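Local coordinates for putative major capsid protein (Cafeteriavirus-dependent mavirus, PDB 6G44), which probably forms the icosahedral shell of the virophage, assembling as a trimer of double jelly-roll subunits, at residues I37-P47 against I266-V274. Residues are numbered along the deposited sequence; the frame is centred on the assembly and turned at random. Where two conformers were deposited one is given.
Sequences IPYSTFQTIQP and INMLVQNWV. With SO4 (sulfate ion), chain E.
Gln271 lays its side chain along Phe42, Ile37 and Pro38 near the end of the long strand 258-273. From CB, which makes no close approach to 37-47, CG leaves anti to the carbonyl carbon (chi1 -71°) and lies over the centre of the Phe42 ring, 3.8 Å from the ring centroid, in a CH-pi contact. The chain runs on extended, CD passing Ile37 CG2 at 3.9 Å, with OE1 only grazing that methyl. NE2 then sits over one face of the Tyr39 ring, near its CD1-CE1 rim, and donates to Pro38 O at 3.1 Å, a bent bond (141°) that reaches the carbonyl from above its plane. Glutamine suits the place because methylenes can lie on an aromatic face while the amide serves a backbone oxygen.

Beside it, one face of Trp273 takes two aliphatic groups: Ile37 CG2 stands 3.5 Å from the centroid of the six-membered ring, and Pro38 CD lies over the five-membered ring. The indole NE1 bonds Tyr21 of the third subunit. A water accepts from Asn272 N and lies within bonding reach of Pro38 O and Ser40 O. Thr41 OG1 is 2.6 Å from Asn272 O, though its proton could also go to Ser40 O. Thr41 N donates to a sulfate, probably from the crystallisation liquor, that Phe370 N and Glu372 N of the second subunit also hold.

From Gln43 to Ile45 the segments pair as an antiparallel ladder: Gln43 with Val270 and Ile45 with Met268 are hydrogen-bonded pairs. Bent Gln43 turns back, NE2 donating to Thr41 O at 2.8 Å. Buried Ile45 has a beta-branch suited to extended backbone, and its CD1 packs on Met268 CE and Val270 CG1.

Strand 43-45 thus extends a jelly-roll sheet by backbone bonds, whereas CH-pi packing, a side-chain amide, the Thr41 hydroxyl and water hold the loop close to neighbouring subunits.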
ATOM      1  N   ILE C  37     -20.826  12.796  12.425  1.00 15.48           N
ATOM      2  CA  ILE C  37     -20.281  13.453  13.613  1.00 15.29           C
ATOM      3  C   ILE C  37     -19.746  14.804  13.172  1.00 15.25           C
ATOM      4  O   ILE C  37     -18.897  14.863  12.296  1.00 15.66           O
ATOM      5  CB  ILE C  37     -19.198  12.596  14.247  1.00 15.37           C
ATOM      6  CG1 ILE C  37     -19.820  11.266  14.708  1.00 16.42           C
ATOM      7  CG2 ILE C  37     -18.548  13.356  15.413  1.00 15.21           C
ATOM      8  CD1 ILE C  37     -18.870  10.317  15.424  1.00 17.68           C
ATOM      9  N   PRO C  38     -20.255  15.902  13.737  1.00 14.29           N
ATOM     10  CA  PRO C  38     -19.853  17.210  13.247  1.00 14.32           C
ATOM     11  C   PRO C  38     -18.478  17.704  13.704  1.00 13.30           C
ATOM     12  O   PRO C  38     -17.879  17.165  14.658  1.00 13.42           O
ATOM     13  CB  PRO C  38     -20.929  18.149  13.785  1.00 15.86           C
ATOM     14  CG  PRO C  38     -21.664  17.413  14.821  1.00 16.75           C
ATOM     15  CD  PRO C  38     -21.305  15.983  14.778  1.00 14.73           C
ATOM     16  N   TYR C  39     -18.018  18.736  13.020  1.00 12.99           N
ATOM     17  CA  TYR C  39     -16.793  19.444  13.326  1.00 13.95           C
ATOM     18  C   TYR C  39     -17.044  20.843  13.904  1.00 14.98           C
ATOM     19  O   TYR C  39     -16.098  21.562  14.173  1.00 14.81           O
ATOM     20  CB  TYR C  39     -15.914  19.522  12.071  1.00 14.38           C
ATOM     21  CG  TYR C  39     -15.029  18.314  11.875  1.00 14.62           C
ATOM     22  CD1 TYR C  39     -15.528  17.085  11.435  1.00 15.62           C
ATOM     23  CD2 TYR C  39     -13.681  18.416  12.128  1.00 15.92           C
ATOM     24  CE1 TYR C  39     -14.663  15.992  11.269  1.00 16.85           C
ATOM     25  CE2 TYR C  39     -12.833  17.361  11.959  1.00 17.69           C
ATOM     26  CZ  TYR C  39     -13.319  16.161  11.557  1.00 17.84           C
ATOM     27  OH  TYR C  39     -12.341  15.176  11.439  1.00 24.20           O
ATOM     28  N   SER C  40     -18.309  21.187  14.095  1.00 14.94           N
ATOM     29  CA  SER C  40     -18.721  22.343  14.872  1.00 16.65           C
ATOM     30  C   SER C  40     -18.605  21.994  16.374  1.00 16.75           C
ATOM     31  O   SER C  40     -18.627  20.837  16.767  1.00 17.21           O
ATOM     32  CB  SER C  40     -20.170  22.675  14.493  1.00 15.83           C
ATOM     33  OG  SER C  40     -20.999  21.570  14.702  1.00 17.02           O
ATOM     34  N   THR C  41     -18.531  23.020  17.221  1.00 17.49           N
ATOM     35  CA  THR C  41     -18.259  22.840  18.661  1.00 17.12           C
ATOM     36  C   THR C  41     -17.165  21.784  18.989  1.00 16.05           C
ATOM     37  O   THR C  41     -17.273  20.996  19.949  1.00 17.19           O
ATOM     38  CB  THR C  41     -19.537  22.630  19.501  1.00 17.66           C
ATOM     39  OG1 THR C  41     -20.155  21.372  19.234  1.00 19.84           O
ATOM     40  CG2 THR C  41     -20.538  23.727  19.258  1.00 18.74           C
ATOM     41  N   PHE C  42     -16.092  21.830  18.208  1.00 14.93           N
ATOM     42  CA  PHE C  42     -14.918  20.985  18.432  1.00 14.38           C
ATOM     43  C   PHE C  42     -14.159  21.667  19.587  1.00 14.61           C
ATOM     44  O   PHE C  42     -13.831  22.855  19.506  1.00 15.92           O
ATOM     45  CB  PHE C  42     -14.094  20.980  17.141  1.00 14.55           C
ATOM     46  CG  PHE C  42     -13.155  19.798  16.950  1.00 14.71           C
ATOM     47  CD1 PHE C  42     -12.346  19.295  17.975  1.00 15.18           C
ATOM     48  CD2 PHE C  42     -13.028  19.225  15.690  1.00 15.12           C
ATOM     49  CE1 PHE C  42     -11.474  18.239  17.754  1.00 14.84           C
ATOM     50  CE2 PHE C  42     -12.131  18.179  15.461  1.00 15.19           C
ATOM     51  CZ  PHE C  42     -11.349  17.688  16.508  1.00 15.18           C
ATOM     52  N   GLN C  43     -13.930  20.936  20.666  1.00 13.52           N
ATOM     53  CA  GLN C  43     -13.356  21.546  21.873  1.00 14.43           C
ATOM     54  C   GLN C  43     -11.838  21.582  21.822  1.00 13.99           C
ATOM     55  O   GLN C  43     -11.192  20.584  21.484  1.00 13.62           O
ATOM     56  CB  GLN C  43     -13.795  20.772  23.107  1.00 14.86           C
ATOM     57  CG  GLN C  43     -15.311  20.615  23.283  1.00 16.20           C
ATOM     58  CD  GLN C  43     -16.001  21.949  23.410  1.00 19.30           C
ATOM     59  OE1 GLN C  43     -15.747  22.684  24.370  1.00 23.71           O
ATOM     60  NE2 GLN C  43     -16.857  22.294  22.436  1.00 21.22           N
ATOM     61  N   THR C  44     -11.272  22.728  22.185  1.00 14.31           N
ATOM     62  CA  THR C  44      -9.865  22.872  22.486  1.00 14.20           C
ATOM     63  C   THR C  44      -9.785  23.192  23.976  1.00 14.38           C
ATOM     64  O   THR C  44     -10.219  24.288  24.396  1.00 17.29           O
ATOM     65  CB  THR C  44      -9.206  23.968  21.645  1.00 15.16           C
ATOM     66  OG1 THR C  44      -9.202  23.558  20.259  1.00 16.79           O
ATOM     67  CG2 THR C  44      -7.752  24.192  22.067  1.00 14.99           C
ATOM     68  N   ILE C  45      -9.267  22.252  24.759  1.00 13.44           N
ATOM     69  CA  ILE C  45      -9.360  22.306  26.227  1.00 13.42           C
ATOM     70  C   ILE C  45      -7.987  22.585  26.798  1.00 13.96           C
ATOM     71  O   ILE C  45      -7.049  21.825  26.579  1.00 13.95           O
ATOM     72  CB  ILE C  45      -9.907  20.991  26.792  1.00 14.04           C
ATOM     73  CG1 ILE C  45     -11.274  20.704  26.148  1.00 14.78           C
ATOM     74  CG2 ILE C  45     -10.035  21.033  28.319  1.00 13.79           C
ATOM     75  CD1 ILE C  45     -11.818  19.360  26.457  1.00 15.56           C
ATOM     76  N   GLN C  46      -7.910  23.659  27.577  1.00 14.21           N
ATOM     77  CA  GLN C  46      -6.684  24.058  28.245  0.50 14.81           C
ATOM     78  C   GLN C  46      -6.551  23.267  29.546  1.00 14.18           C
ATOM     79  O   GLN C  46      -7.538  22.879  30.127  1.00 13.77           O
ATOM     80  CB  GLN C  46      -6.725  25.562  28.566  0.50 15.92           C
ATOM     81  CG  GLN C  46      -7.119  26.482  27.407  0.50 17.67           C
ATOM     82  CD  GLN C  46      -6.019  26.626  26.375  0.50 18.98           C
ATOM     83  OE1 GLN C  46      -4.851  26.770  26.741  0.50 21.31           O
ATOM     84  NE2 GLN C  46      -6.381  26.603  25.070  0.50 19.73           N
ATOM     85  N   PRO C  47      -5.312  23.044  30.014  1.00 13.74           N
ATOM     86  CA  PRO C  47      -5.142  22.391  31.310  1.00 13.46           C
ATOM     87  C   PRO C  47      -5.551  23.353  32.453  1.00 13.35           C
ATOM     88  O   PRO C  47      -5.702  24.553  32.233  1.00 13.78           O
ATOM     89  CB  PRO C  47      -3.657  22.080  31.359  1.00 14.52           C
ATOM     90  CG  PRO C  47      -3.031  22.972  30.406  1.00 15.81           C
ATOM     91  CD  PRO C  47      -4.028  23.353  29.377  1.00 14.97           C
ATOM     92  N   ILE C 266       0.198  22.561  25.887  1.00 11.94           N
ATOM     93  CA  ILE C 266      -0.575  21.362  25.596  1.00 12.07           C
ATOM     94  C   ILE C 266      -2.057  21.647  25.750  1.00 13.26           C
ATOM     95  O   ILE C 266      -2.474  22.323  26.706  1.00 13.90           O
ATOM     96  CB  ILE C 266      -0.113  20.169  26.454  1.00 12.09           C
ATOM     97  CG1 ILE C 266      -0.797  18.847  26.012  1.00 11.98           C
ATOM     98  CG2 ILE C 266      -0.311  20.440  27.939  1.00 12.57           C
ATOM     99  CD1 ILE C 266      -0.274  17.627  26.726  1.00 12.07           C
ATOM    100  N   ASN C 267      -2.846  21.192  24.772  1.00 12.41           N
ATOM    101  CA  ASN C 267      -4.307  21.244  24.831  0.50 12.78           C
ATOM    102  C   ASN C 267      -4.865  19.869  24.487  1.00 12.28           C
ATOM    103  O   ASN C 267      -4.218  19.116  23.764  1.00 12.55           O
ATOM    104  CB  ASN C 267      -4.832  22.277  23.834  0.50 13.56           C
ATOM    105  CG  ASN C 267      -4.434  23.700  24.186  0.50 14.80           C
ATOM    106  OD1 ASN C 267      -4.103  24.000  25.329  0.50 16.97           O
ATOM    107  ND2 ASN C 267      -4.516  24.593  23.219  0.50 15.82           N
ATOM    108  N   MET C 268      -6.050  19.564  25.000  1.00 11.32           N
ATOM    109  CA  MET C 268      -6.792  18.348  24.630  1.00 11.52           C
ATOM    110  C   MET C 268      -7.867  18.747  23.663  1.00 11.63           C
ATOM    111  O   MET C 268      -8.655  19.641  23.960  1.00 11.60           O
ATOM    112  CB  MET C 268      -7.375  17.647  25.837  1.00 12.01           C
ATOM    113  CG  MET C 268      -8.152  16.391  25.463  1.00 13.13           C
ATOM    114  SD  MET C 268      -8.436  15.286  26.854  1.00 14.65           S
ATOM    115  CE  MET C 268      -9.524  16.294  27.848  1.00 14.84           C
ATOM    116  N   LEU C 269      -7.893  18.108  22.486  1.00 11.16           N
ATOM    117  CA  LEU C 269      -8.810  18.437  21.416  1.00 11.45           C
ATOM    118  C   LEU C 269      -9.763  17.285  21.216  1.00 10.96           C
ATOM    119  O   LEU C 269      -9.306  16.136  21.033  1.00 11.07           O
ATOM    120  CB  LEU C 269      -8.068  18.701  20.118  1.00 12.37           C
ATOM    121  CG  LEU C 269      -7.405  20.068  19.928  1.00 13.61           C
ATOM    122  CD1 LEU C 269      -6.464  20.490  21.051  1.00 14.54           C
ATOM    123  CD2 LEU C 269      -6.675  20.156  18.610  1.00 15.01           C
ATOM    124  N   VAL C 270     -11.064  17.544  21.275  1.00 10.77           N
ATOM    125  CA  VAL C 270     -12.042  16.490  21.072  1.00 11.35           C
ATOM    126  C   VAL C 270     -13.361  17.060  20.573  1.00 11.75           C
ATOM    127  O   VAL C 270     -13.776  18.148  20.987  1.00 12.00           O
ATOM    128  CB  VAL C 270     -12.254  15.660  22.379  1.00 11.52           C
ATOM    129  CG1 VAL C 270     -12.927  16.501  23.486  1.00 11.89           C
ATOM    130  CG2 VAL C 270     -12.965  14.347  22.131  1.00 11.98           C
ATOM    131  N   GLN C 271     -14.032  16.323  19.692  1.00 11.44           N
ATOM    132  CA  GLN C 271     -15.356  16.694  19.260  1.00 11.68           C
ATOM    133  C   GLN C 271     -16.378  16.575  20.391  1.00 11.54           C
ATOM    134  O   GLN C 271     -16.272  15.744  21.275  1.00 11.11           O
ATOM    135  CB  GLN C 271     -15.762  15.807  18.070  1.00 11.95           C
ATOM    136  CG  GLN C 271     -15.004  16.124  16.776  1.00 12.23           C
ATOM    137  CD  GLN C 271     -14.989  14.965  15.823  1.00 12.55           C
ATOM    138  OE1 GLN C 271     -14.464  13.908  16.153  1.00 13.55           O
ATOM    139  NE2 GLN C 271     -15.575  15.147  14.612  1.00 12.64           N
ATOM    140  N   ASN C 272     -17.388  17.434  20.330  1.00 12.45           N
ATOM    141  CA  ASN C 272     -18.481  17.417  21.287  1.00 12.47           C
ATOM    142  C   ASN C 272     -19.739  17.887  20.564  1.00 12.25           C
ATOM    143  O   ASN C 272     -19.687  18.874  19.858  1.00 13.80           O
ATOM    144  CB  ASN C 272     -18.187  18.322  22.485  1.00 12.95           C
ATOM    145  CG  ASN C 272     -19.319  18.306  23.500  1.00 13.78           C
ATOM    146  OD1 ASN C 272     -20.147  19.225  23.531  1.00 19.30           O
ATOM    147  ND2 ASN C 272     -19.406  17.274  24.284  1.00 13.10           N
ATOM    148  N   TRP C 273     -20.839  17.153  20.724  1.00 11.93           N
ATOM    149  CA  TRP C 273     -22.041  17.466  19.942  1.00 12.55           C
ATOM    150  C   TRP C 273     -23.268  16.846  20.550  1.00 12.21           C
ATOM    151  O   TRP C 273     -23.191  15.937  21.375  1.00 11.83           O
ATOM    152  CB  TRP C 273     -21.857  17.040  18.459  1.00 12.11           C
ATOM    153  CG  TRP C 273     -21.874  15.566  18.244  1.00 11.95           C
ATOM    154  CD1 TRP C 273     -22.924  14.838  17.769  1.00 11.95           C
ATOM    155  CD2 TRP C 273     -20.812  14.623  18.489  1.00 12.01           C
ATOM    156  NE1 TRP C 273     -22.586  13.508  17.694  1.00 12.35           N
ATOM    157  CE2 TRP C 273     -21.302  13.344  18.150  1.00 11.70           C
ATOM    158  CE3 TRP C 273     -19.489  14.734  18.949  1.00 11.75           C
ATOM    159  CZ2 TRP C 273     -20.521  12.186  18.262  1.00 12.04           C
ATOM    160  CZ3 TRP C 273     -18.717  13.570  19.062  1.00 11.84           C
ATOM    161  CH2 TRP C 273     -19.242  12.325  18.740  1.00 11.93           C
ATOM    162  N   VAL C 274     -24.429  17.358  20.107  1.00 13.43           N
ATOM    163  CA  VAL C 274     -25.708  16.842  20.516  1.00 14.69           C
ATOM    164  C   VAL C 274     -26.110  15.743  19.553  1.00 14.69           C
ATOM    165  O   VAL C 274     -26.007  15.907  18.324  1.00 14.72           O
ATOM    166  CB  VAL C 274     -26.745  17.983  20.509  1.00 15.38           C
ATOM    167  CG1 VAL C 274     -28.143  17.451  20.779  1.00 15.49           C
ATOM    168  CG2 VAL C 274     -26.363  19.066  21.516  1.00 16.57           C
TER
HETATM  169  S   SO4 E 602     -17.557  26.450  15.957  0.70 16.14           S
HETATM  170  O1  SO4 E 602     -16.171  26.246  15.540  0.70 16.86           O
HETATM  171  O2  SO4 E 602     -17.786  25.749  17.244  0.70 18.44           O
HETATM  172  O3  SO4 E 602     -18.483  25.973  14.881  0.70 15.06           O
HETATM  173  O4  SO4 E 602     -17.804  27.925  16.120  0.70 17.69           O
HETATM  174  O   HOH W   1     -17.352  18.494  17.305  1.00 17.99           O